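Local coordinates for protein concanavalin B (Canavalia ensiformis, PDB 6CAF) that may act as a carbohydrate-binding seed protein, built on the scaffold of family 18 chitinases, at residues A33-D41 with L73-P81; V104-Y115 with L148-V159. All blocks are in the same frame, centred on the assembly; numbering follows the deposited sequence.

Contact 1 of 2, residues A33-D41 with L73-P81; sequences AVYWGQRED and LELEGVCGP
Trp36 meets Leu75 and Val78 through the benzo-ring carbons CZ3 and CH2. CZ3 of Trp36 lies 3.8 Å from CD1 of Leu75, the two side chains crossing at about a right angle. CH2 of Trp36 approaches CG1 of Val78 at 4.0 Å, and the Val78 side chain crosses the indole at a slant. CG of Trp36 is anti to its backbone N (chi1 179°), which carries the indole out to both. The indole NE1 is bonded to Gly42 O.

The other branch of Val78, CG2, presses against the backbone between Gln38 and Arg39, 3.4 Å from Gln38 C.

Polar contacts are few and mostly backbone. Arg39 N gives a weak, bent hydrogen bond to Glu76 O (3.0 Å, 127°). The same oxygen receives a CA-H...O contact from Gln38. Two waters do much of the joining. Water 1 accepts from Glu76 N and donates to Gly37 O at 2.7 Å. Water 2 bonds to Arg39 N and sits between Glu40 OE1 and Glu76 OE2, whose like charges it probably screens.

Asp41 OD2 fixes the turn, taking Gly37 N on its anti lone pair and Gln38 N from above the carboxylate plane. Within 73-81, Leu75 O accepts from both Val78 N and Cys79 N, the pattern of a classic beta bulge. The arrangement is loop packing at the C-terminal end of strand 31-36 in a TIM barrel.

Contact 2 of 2, residues V104-Y115 with L148-V159; sequences VFLALGGPKGTY and LDGIHFDIQKPV
Lys157 O lies over one face of the Tyr115 ring, on the side of water 3. Gly109 CA covers the centre of the other face, 3.2 Å above the plane. Gln156 N and Lys112 O lie at the ring edge. The Phe105 ring carries Gly150 CA over one face in a CH-pi contact, 3.8 Å from the centroid. The His152 ring meets Ala107 CB with its edge, and CD1 of Leu108 lies over a face of the Phe153 ring.

Strands 104-109 and 150-154 run parallel. Backbone bonds alternate from Leu106 N to Gly150 O through to Gly110 N to Asp154 O. Leu108 N lies nearly in line with the C=O of His152. At the start, Asp149 OD2 accepts from Val104 N on its anti side, somewhat out of the carboxylate plane, at 2.9 Å, and also from Gln98, while Asp149 N returns a bond to Val104 O. On the face that carries Leu106 and Leu108, CD1 of Leu148 reaches CB of Leu106 and CG2 of Ile151 touches CD1 of Leu108 at 3.7 Å. Helices 120-135 and 164-178 cover this face. His152 points the other way, to Ser185 and Tyr35.

Beyond strands 104-109 and 150-154, CG of Tyr115 sits between backbone N and carbonyl carbon (chi1 54°). The ring thus turns in against Gly109. Its OH accepts from Lys157 N (2.9 Å) and from Gln156 N (3.2 Å), and donates to Gly110 O at 2.6 Å on a lone pair. Lys157 bends at its end to put NZ on Gly113 O. Gln156 NE2 holds Asp154 OD1.

Three hydrogen bonds thus grip one buried phenol oxygen. Two join the segments, and the third holds the hydroxyl to its own segment. Together they probably limit movement of the Tyr115 ring.

Overall arrangement
Contact 2 is largely buried core, joining neighbouring parallel strands of the barrel. Contact 1 lies farther out and is only partly buried. Both reach the same sheet, but contact 1 has just one strand, 31-36, and its partner is a loop tied by the Cys79-Cys87 disulfide. Their chemistry follows their place. Regular backbone bonds and apolar side chains dominate contact 2, while waters, one weak bond and a small apolar patch serve contact 1. The two meet inside the barrel. Tyr35 OH lies 2.8 Å from His152 NE2, probably hydrogen-bonded, and probably also reaches Asp154 OD2. On the outer, helix-covered side, Leu73 packs on Leu106.

Contact 1 of 2, residues A33-D41 with L73-P81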
loop_
_atom_site.group_PDB
_atom_site.type_symbol
_atom_site.label_atom_id
_atom_site.label_comp_id
_atom_site.label_asym_id
_atom_site.label_seq_id
_atom_site.Cartn_x
_atom_site.Cartn_y
_atom_site.Cartn_z
ATOM N N ALA A 33 0.484 6.252 -5.243
ATOM C CA ALA A 33 1.344 5.297 -4.565
ATOM C C ALA A 33 1.658 4.155 -5.542
ATOM O O ALA A 33 0.882 3.894 -6.472
ATOM C CB ALA A 33 0.608 4.727 -3.353
ATOM N N VAL A 34 2.766 3.463 -5.292
ATOM C CA VAL A 34 3.132 2.347 -6.137
ATOM C C VAL A 34 3.816 1.272 -5.316
ATOM O O VAL A 34 4.532 1.571 -4.353
ATOM C CB VAL A 34 4.038 2.816 -7.289
ATOM C CG1 VAL A 34 5.403 3.274 -6.796
ATOM C CG2 VAL A 34 4.176 1.775 -8.390
ATOM N N TYR A 35 3.588 0.026 -5.711
ATOM C CA TYR A 35 4.267 -1.125 -5.139
ATOM C C TYR A 35 5.575 -1.400 -5.869
ATOM O O TYR A 35 5.625 -1.467 -7.099
ATOM C CB TYR A 35 3.387 -2.354 -5.200
ATOM C CG TYR A 35 2.174 -2.323 -4.302
ATOM C CD1 TYR A 35 1.005 -1.686 -4.691
ATOM C CD2 TYR A 35 2.197 -2.919 -3.068
ATOM C CE1 TYR A 35 -0.115 -1.659 -3.888
ATOM C CE2 TYR A 35 1.076 -2.912 -2.267
ATOM C CZ TYR A 35 -0.068 -2.298 -2.652
ATOM O OH TYR A 35 -1.164 -2.327 -1.806
ATOM N N TRP A 36 6.617 -1.593 -5.074
ATOM C CA TRP A 36 7.960 -1.863 -5.554
ATOM C C TRP A 36 8.584 -2.987 -4.762
ATOM O O TRP A 36 8.487 -2.996 -3.547
ATOM C CB TRP A 36 8.821 -0.597 -5.426
ATOM C CG TRP A 36 10.230 -0.806 -5.874
ATOM C CD1 TRP A 36 10.714 -0.608 -7.143
ATOM C CD2 TRP A 36 11.320 -1.329 -5.094
ATOM N NE1 TRP A 36 12.039 -0.988 -7.193
ATOM C CE2 TRP A 36 12.421 -1.446 -5.953
ATOM C CE3 TRP A 36 11.487 -1.667 -3.753
ATOM C CZ2 TRP A 36 13.647 -1.918 -5.516
ATOM C CZ3 TRP A 36 12.681 -2.146 -3.330
ATOM C CH2 TRP A 36 13.750 -2.260 -4.193
ATOM N N GLY A 37 9.232 -3.922 -5.437
ATOM C CA GLY A 37 9.932 -4.961 -4.720
ATOM C C GLY A 37 10.289 -6.223 -5.451
ATOM O O GLY A 37 10.675 -7.176 -4.814
ATOM N N GLN A 38 10.291 -6.266 -6.698
ATOM C CA GLN A 38 10.607 -7.393 -7.580
ATOM C C GLN A 38 11.610 -6.947 -8.610
ATOM O O GLN A 38 11.810 -5.761 -8.816
ATOM C CB GLN A 38 9.357 -7.970 -8.237
ATOM C CG GLN A 38 8.593 -7.085 -9.175
ATOM C CD GLN A 38 7.368 -7.802 -9.753
ATOM O OE1 GLN A 38 6.891 -8.802 -9.185
ATOM N NE2 GLN A 38 6.904 -7.339 -10.907
ATOM N N ARG A 39 12.375 -7.897 -9.137
ATOM C CA ARG A 39 13.444 -7.540 -10.057
ATOM C C ARG A 39 12.978 -6.662 -11.216
ATOM O O ARG A 39 13.621 -5.662 -11.569
ATOM C CB ARG A 39 14.115 -8.808 -10.587
ATOM C CG ARG A 39 15.227 -8.540 -11.587
ATOM C CD ARG A 39 15.864 -9.830 -12.103
ATOM N NE ARG A 39 16.841 -10.340 -11.147
ATOM C CZ ARG A 39 18.136 -10.038 -11.160
ATOM N NH1 ARG A 39 18.936 -10.557 -10.240
ATOM N NH2 ARG A 39 18.645 -9.250 -12.107
ATOM N N GLU A 40 11.873 -6.968 -11.752
ATOM C CA GLU A 40 11.347 -6.321 -12.951
ATOM C C GLU A 40 10.873 -4.879 -12.709
ATOM O O GLU A 40 10.525 -4.172 -13.664
ATOM C CB GLU A 40 10.219 -7.168 -13.575
ATOM C CG GLU A 40 10.690 -8.528 -14.102
ATOM C CD GLU A 40 10.733 -9.642 -13.007
ATOM O OE1 GLU A 40 10.466 -9.413 -11.820
ATOM O OE2 GLU A 40 11.026 -10.792 -13.390
ATOM N N ASP A 41 10.776 -4.535 -11.412
ATOM C CA ASP A 41 10.388 -3.189 -11.055
ATOM C C ASP A 41 11.525 -2.201 -11.254
ATOM O O ASP A 41 11.318 -0.998 -11.159
ATOM C CB ASP A 41 9.974 -3.110 -9.589
ATOM C CG ASP A 41 8.715 -3.860 -9.285
ATOM O OD1 ASP A 41 7.847 -3.996 -10.168
ATOM O OD2 ASP A 41 8.577 -4.259 -8.104
ATOM N N LEU A 73 13.535 -10.059 5.478
ATOM C CA LEU A 73 12.992 -9.520 4.261
ATOM C C LEU A 73 13.633 -10.183 3.047
ATOM O O LEU A 73 14.856 -10.275 2.936
ATOM C CB LEU A 73 13.208 -8.002 4.242
ATOM C CG LEU A 73 12.548 -7.272 3.066
ATOM C CD1 LEU A 73 11.036 -7.338 3.167
ATOM C CD2 LEU A 73 13.019 -5.851 3.054
ATOM N N GLU A 74 12.789 -10.630 2.133
ATOM C CA GLU A 74 13.235 -11.172 0.862
ATOM C C GLU A 74 12.408 -10.510 -0.230
ATOM O O GLU A 74 11.195 -10.650 -0.273
ATOM C CB GLU A 74 12.986 -12.680 0.811
ATOM C CG GLU A 74 13.893 -13.507 1.699
ATOM C CD GLU A 74 15.121 -14.048 0.986
ATOM O OE1 GLU A 74 15.424 -13.648 -0.149
ATOM O OE2 GLU A 74 15.783 -14.884 1.596
ATOM N N LEU A 75 13.090 -9.772 -1.083
ATOM C CA LEU A 75 12.463 -9.102 -2.219
ATOM C C LEU A 75 12.894 -9.876 -3.462
ATOM O O LEU A 75 14.101 -9.998 -3.732
ATOM C CB LEU A 75 12.914 -7.645 -2.289
ATOM C CG LEU A 75 12.540 -6.781 -1.072
ATOM C CD1 LEU A 75 12.961 -5.343 -1.322
ATOM C CD2 LEU A 75 11.056 -6.875 -0.758
ATOM N N GLU A 76 11.908 -10.419 -4.189
ATOM C CA GLU A 76 12.137 -11.406 -5.240
ATOM C C GLU A 76 13.092 -10.896 -6.306
ATOM O O GLU A 76 12.815 -9.903 -6.982
ATOM C CB GLU A 76 10.808 -11.809 -5.867
ATOM C CG GLU A 76 10.901 -12.955 -6.848
ATOM C CD GLU A 76 9.596 -13.130 -7.611
ATOM O OE1 GLU A 76 8.561 -13.511 -6.945
ATOM O OE2 GLU A 76 9.619 -12.837 -8.872
ATOM N N GLY A 77 14.230 -11.564 -6.429
ATOM C CA GLY A 77 15.218 -11.194 -7.422
ATOM C C GLY A 77 15.922 -9.879 -7.154
ATOM O O GLY A 77 16.608 -9.347 -8.051
ATOM N N VAL A 78 15.749 -9.353 -5.948
ATOM C CA VAL A 78 16.275 -8.038 -5.611
ATOM C C VAL A 78 17.240 -8.135 -4.418
ATOM O O VAL A 78 18.388 -7.739 -4.504
ATOM C CB VAL A 78 15.154 -7.051 -5.282
ATOM C CG1 VAL A 78 15.720 -5.732 -4.805
ATOM C CG2 VAL A 78 14.280 -6.818 -6.506
ATOM N N CYS A 79 16.785 -8.710 -3.314
ATOM C CA CYS A 79 17.637 -8.802 -2.140
ATOM C C CYS A 79 17.115 -9.792 -1.149
ATOM O O CYS A 79 15.939 -10.152 -1.178
ATOM C CB CYS A 79 17.831 -7.446 -1.455
ATOM S SG CYS A 79 16.323 -6.754 -0.759
ATOM N N GLY A 80 18.013 -10.211 -0.264
ATOM C CA GLY A 80 17.689 -11.096 0.812
ATOM C C GLY A 80 18.656 -12.234 0.776
ATOM O O GLY A 80 19.428 -12.388 -0.208
ATOM N N PRO A 81 18.648 -13.055 1.836
ATOM C CA PRO A 81 19.621 -14.146 1.913
ATOM C C PRO A 81 19.568 -15.052 0.699
ATOM O O PRO A 81 20.593 -15.518 0.228
ATOM C CB PRO A 81 19.199 -14.932 3.157
ATOM C CG PRO A 81 18.332 -14.038 3.939
ATOM C CD PRO A 81 17.843 -12.923 3.052
HETATM O O HOH W 1 9.284 -9.310 -3.801
HETATM O O HOH W 2 11.212 -10.847 -9.802
#

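Contact 2 of 2, residues V104-Y115 with L148-V159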
loop_
_atom_site.group_PDB
_atom_site.type_symbol
_atom_site.label_atom_id
_atom_site.label_comp_id
_atom_site.label_asym_id
_atom_site.label_seq_id
_atom_site.Cartn_x
_atom_site.Cartn_y
_atom_site.Cartn_z
ATOM N N VAL A 104 8.188 6.330 2.070
ATOM C CA VAL A 104 8.530 4.953 1.803
ATOM C C VAL A 104 7.951 4.116 2.942
ATOM O O VAL A 104 8.278 4.316 4.118
ATOM C CB VAL A 104 10.045 4.776 1.713
ATOM C CG1 VAL A 104 10.423 3.338 1.443
ATOM C CG2 VAL A 104 10.647 5.700 0.661
ATOM N N PHE A 105 7.069 3.201 2.576
ATOM C CA PHE A 105 6.428 2.325 3.533
ATOM C C PHE A 105 7.000 0.918 3.385
ATOM O O PHE A 105 7.451 0.548 2.298
ATOM C CB PHE A 105 4.931 2.215 3.237
ATOM C CG PHE A 105 4.058 3.361 3.662
ATOM C CD1 PHE A 105 4.310 4.644 3.382
ATOM C CD2 PHE A 105 2.898 3.089 4.332
ATOM C CE1 PHE A 105 3.438 5.650 3.738
ATOM C CE2 PHE A 105 2.020 4.085 4.696
ATOM C CZ PHE A 105 2.277 5.378 4.354
ATOM N N LEU A 106 6.925 0.127 4.463
ATOM C CA LEU A 106 7.069 -1.313 4.348
ATOM C C LEU A 106 5.700 -1.954 4.251
ATOM O O LEU A 106 4.849 -1.711 5.108
ATOM C CB LEU A 106 7.816 -1.898 5.556
ATOM C CG LEU A 106 8.044 -3.396 5.501
ATOM C CD1 LEU A 106 8.984 -3.802 4.391
ATOM C CD2 LEU A 106 8.538 -3.886 6.849
ATOM N N ALA A 107 5.494 -2.756 3.215
ATOM C CA ALA A 107 4.241 -3.494 3.073
ATOM C C ALA A 107 4.368 -4.898 3.652
ATOM O O ALA A 107 5.275 -5.665 3.300
ATOM C CB ALA A 107 3.830 -3.574 1.622
ATOM N N LEU A 108 3.427 -5.225 4.537
ATOM C CA LEU A 108 3.270 -6.551 5.067
ATOM C C LEU A 108 2.340 -7.349 4.192
ATOM O O LEU A 108 1.312 -6.836 3.747
ATOM C CB LEU A 108 2.626 -6.485 6.467
ATOM C CG LEU A 108 3.214 -5.508 7.471
ATOM C CD1 LEU A 108 2.455 -5.577 8.776
ATOM C CD2 LEU A 108 4.681 -5.802 7.693
ATOM N N GLY A 109 2.663 -8.631 4.020
ATOM C CA GLY A 109 1.712 -9.565 3.436
ATOM C C GLY A 109 1.937 -9.745 1.947
ATOM O O GLY A 109 3.001 -10.182 1.524
ATOM N N GLY A 110 0.923 -9.395 1.158
ATOM C CA GLY A 110 0.968 -9.544 -0.284
ATOM C C GLY A 110 0.396 -10.859 -0.765
ATOM O O GLY A 110 -0.211 -11.619 -0.010
ATOM N N PRO A 111 0.580 -11.143 -2.046
ATOM C CA PRO A 111 -0.079 -12.294 -2.671
ATOM C C PRO A 111 0.586 -13.635 -2.422
ATOM O O PRO A 111 0.026 -14.662 -2.792
ATOM C CB PRO A 111 -0.021 -11.964 -4.158
ATOM C CG PRO A 111 1.126 -11.039 -4.290
ATOM C CD PRO A 111 1.174 -10.232 -3.038
ATOM N N LYS A 112 1.758 -13.627 -1.800
ATOM C CA LYS A 112 2.549 -14.838 -1.582
ATOM C C LYS A 112 3.014 -14.931 -0.127
ATOM O O LYS A 112 2.811 -14.068 0.638
ATOM C CB LYS A 112 3.811 -14.868 -2.510
ATOM C CG LYS A 112 3.584 -14.652 -3.987
ATOM C CD LYS A 112 4.890 -14.826 -4.751
ATOM C CE LYS A 112 4.666 -14.700 -6.250
ATOM N NZ LYS A 112 4.465 -13.280 -6.652
ATOM N N GLY A 113 3.701 -15.990 0.222
ATOM C CA GLY A 113 4.282 -16.123 1.543
ATOM C C GLY A 113 3.345 -16.800 2.523
ATOM O O GLY A 113 2.236 -17.213 2.192
ATOM N N THR A 114 3.820 -16.878 3.758
ATOM C CA THR A 114 3.108 -17.482 4.859
ATOM C C THR A 114 3.207 -16.473 5.979
ATOM O O THR A 114 4.274 -16.325 6.619
ATOM C CB THR A 114 3.778 -18.788 5.304
ATOM O OG1 THR A 114 3.823 -19.700 4.204
ATOM C CG2 THR A 114 3.026 -19.396 6.472
ATOM N N TYR A 115 2.116 -15.750 6.206
ATOM C CA TYR A 115 2.158 -14.692 7.186
ATOM C C TYR A 115 0.935 -14.708 8.074
ATOM O O TYR A 115 -0.186 -14.902 7.617
ATOM C CB TYR A 115 2.371 -13.332 6.517
ATOM C CG TYR A 115 1.416 -12.953 5.422
ATOM C CD1 TYR A 115 0.244 -12.268 5.696
ATOM C CD2 TYR A 115 1.697 -13.236 4.083
ATOM C CE1 TYR A 115 -0.600 -11.869 4.699
ATOM C CE2 TYR A 115 0.841 -12.831 3.093
ATOM C CZ TYR A 115 -0.311 -12.147 3.391
ATOM O OH TYR A 115 -1.165 -11.689 2.412
ATOM N N LEU A 148 11.309 4.384 8.274
ATOM C CA LEU A 148 10.331 4.410 7.196
ATOM C C LEU A 148 9.123 5.258 7.574
ATOM O O LEU A 148 8.850 5.505 8.748
ATOM C CB LEU A 148 9.893 3.003 6.819
ATOM C CG LEU A 148 11.003 2.088 6.291
ATOM C CD1 LEU A 148 10.406 0.746 5.863
ATOM C CD2 LEU A 148 11.776 2.699 5.156
ATOM N N ASP A 149 8.385 5.696 6.560
ATOM C CA ASP A 149 7.257 6.566 6.771
ATOM C C ASP A 149 5.991 5.880 7.168
ATOM O O ASP A 149 5.042 6.544 7.585
ATOM C CB ASP A 149 7.043 7.387 5.526
ATOM C CG ASP A 149 8.230 8.234 5.222
ATOM O OD1 ASP A 149 8.441 9.228 5.939
ATOM O OD2 ASP A 149 9.028 7.872 4.337
ATOM N N GLY A 150 5.947 4.555 7.060
ATOM C CA GLY A 150 4.757 3.856 7.455
ATOM C C GLY A 150 4.828 2.363 7.255
ATOM O O GLY A 150 5.771 1.839 6.675
ATOM N N ILE A 151 3.779 1.699 7.746
ATOM C CA ILE A 151 3.583 0.267 7.601
ATOM C C ILE A 151 2.247 0.090 6.895
ATOM O O ILE A 151 1.219 0.654 7.320
ATOM C CB ILE A 151 3.543 -0.470 8.961
ATOM C CG1 ILE A 151 4.832 -0.240 9.748
ATOM C CG2 ILE A 151 3.247 -1.944 8.763
ATOM C CD1 ILE A 151 6.107 -0.778 9.151
ATOM N N HIS A 152 2.279 -0.712 5.814
ATOM C CA HIS A 152 1.124 -0.960 4.969
ATOM C C HIS A 152 0.672 -2.412 5.110
ATOM O O HIS A 152 1.441 -3.345 4.914
ATOM C CB HIS A 152 1.510 -0.657 3.541
ATOM C CG HIS A 152 0.452 -0.882 2.535
ATOM N ND1 HIS A 152 -0.757 -0.238 2.575
ATOM C CD2 HIS A 152 0.470 -1.586 1.385
ATOM C CE1 HIS A 152 -1.447 -0.552 1.496
ATOM N NE2 HIS A 152 -0.714 -1.357 0.755
ATOM N N PHE A 153 -0.597 -2.581 5.491
ATOM C CA PHE A 153 -1.179 -3.892 5.756
ATOM C C PHE A 153 -1.825 -4.431 4.476
ATOM O O PHE A 153 -3.022 -4.236 4.236
ATOM C CB PHE A 153 -2.244 -3.784 6.848
ATOM C CG PHE A 153 -1.748 -3.668 8.260
ATOM C CD1 PHE A 153 -0.850 -2.697 8.641
ATOM C CD2 PHE A 153 -2.281 -4.508 9.228
ATOM C CE1 PHE A 153 -0.472 -2.590 9.959
ATOM C CE2 PHE A 153 -1.942 -4.365 10.543
ATOM C CZ PHE A 153 -1.021 -3.426 10.908
ATOM N N ASP A 154 -1.059 -5.152 3.662
ATOM C CA ASP A 154 -1.599 -5.719 2.421
ATOM C C ASP A 154 -2.001 -7.171 2.700
ATOM O O ASP A 154 -1.401 -8.141 2.195
ATOM C CB ASP A 154 -0.609 -5.592 1.261
ATOM C CG ASP A 154 -1.244 -5.745 -0.086
ATOM O OD1 ASP A 154 -2.404 -6.184 -0.186
ATOM O OD2 ASP A 154 -0.540 -5.471 -1.087
ATOM N N ILE A 155 -2.999 -7.310 3.552
ATOM C CA ILE A 155 -3.333 -8.598 4.112
ATOM C C ILE A 155 -4.370 -9.261 3.222
ATOM O O ILE A 155 -5.577 -9.136 3.428
ATOM C CB ILE A 155 -3.794 -8.461 5.571
ATOM C CG1 ILE A 155 -2.773 -7.655 6.416
ATOM C CG2 ILE A 155 -4.094 -9.815 6.189
ATOM C CD1 ILE A 155 -1.362 -8.150 6.333
ATOM N N GLN A 156 -3.882 -9.936 2.190
ATOM C CA GLN A 156 -4.752 -10.448 1.175
ATOM C C GLN A 156 -4.851 -11.956 1.156
ATOM O O GLN A 156 -5.821 -12.509 0.640
ATOM C CB GLN A 156 -4.444 -9.852 -0.202
ATOM C CG GLN A 156 -3.070 -9.719 -0.652
ATOM C CD GLN A 156 -2.963 -9.386 -2.093
ATOM O OE1 GLN A 156 -3.108 -10.252 -2.934
ATOM N NE2 GLN A 156 -2.743 -8.120 -2.394
ATOM N N LYS A 157 -3.863 -12.604 1.744
ATOM C CA LYS A 157 -3.750 -14.030 1.751
ATOM C C LYS A 157 -2.983 -14.455 3.001
ATOM O O LYS A 157 -1.961 -15.136 2.902
ATOM C CB LYS A 157 -3.036 -14.496 0.461
ATOM C CG LYS A 157 -3.084 -15.988 0.245
ATOM C CD LYS A 157 -2.007 -16.501 -0.707
ATOM C CE LYS A 157 -0.589 -16.031 -0.377
ATOM N NZ LYS A 157 -0.158 -16.173 1.039
ATOM N N PRO A 158 -3.482 -14.061 4.192
ATOM C CA PRO A 158 -2.877 -14.500 5.422
ATOM C C PRO A 158 -3.262 -15.914 5.748
ATOM O O PRO A 158 -4.178 -16.462 5.146
ATOM C CB PRO A 158 -3.477 -13.575 6.467
ATOM C CG PRO A 158 -4.878 -13.390 5.944
ATOM C CD PRO A 158 -4.699 -13.283 4.443
ATOM N N VAL A 159 -2.589 -16.495 6.729
ATOM C CA VAL A 159 -3.029 -17.790 7.209
ATOM C C VAL A 159 -4.494 -17.650 7.608
ATOM O O VAL A 159 -5.365 -18.405 7.144
ATOM C CB VAL A 159 -2.201 -18.245 8.415
ATOM C CG1 VAL A 159 -2.777 -19.538 8.985
ATOM C CG2 VAL A 159 -0.724 -18.405 8.041
HETATM O O HOH W 3 -0.080 -16.467 4.426
#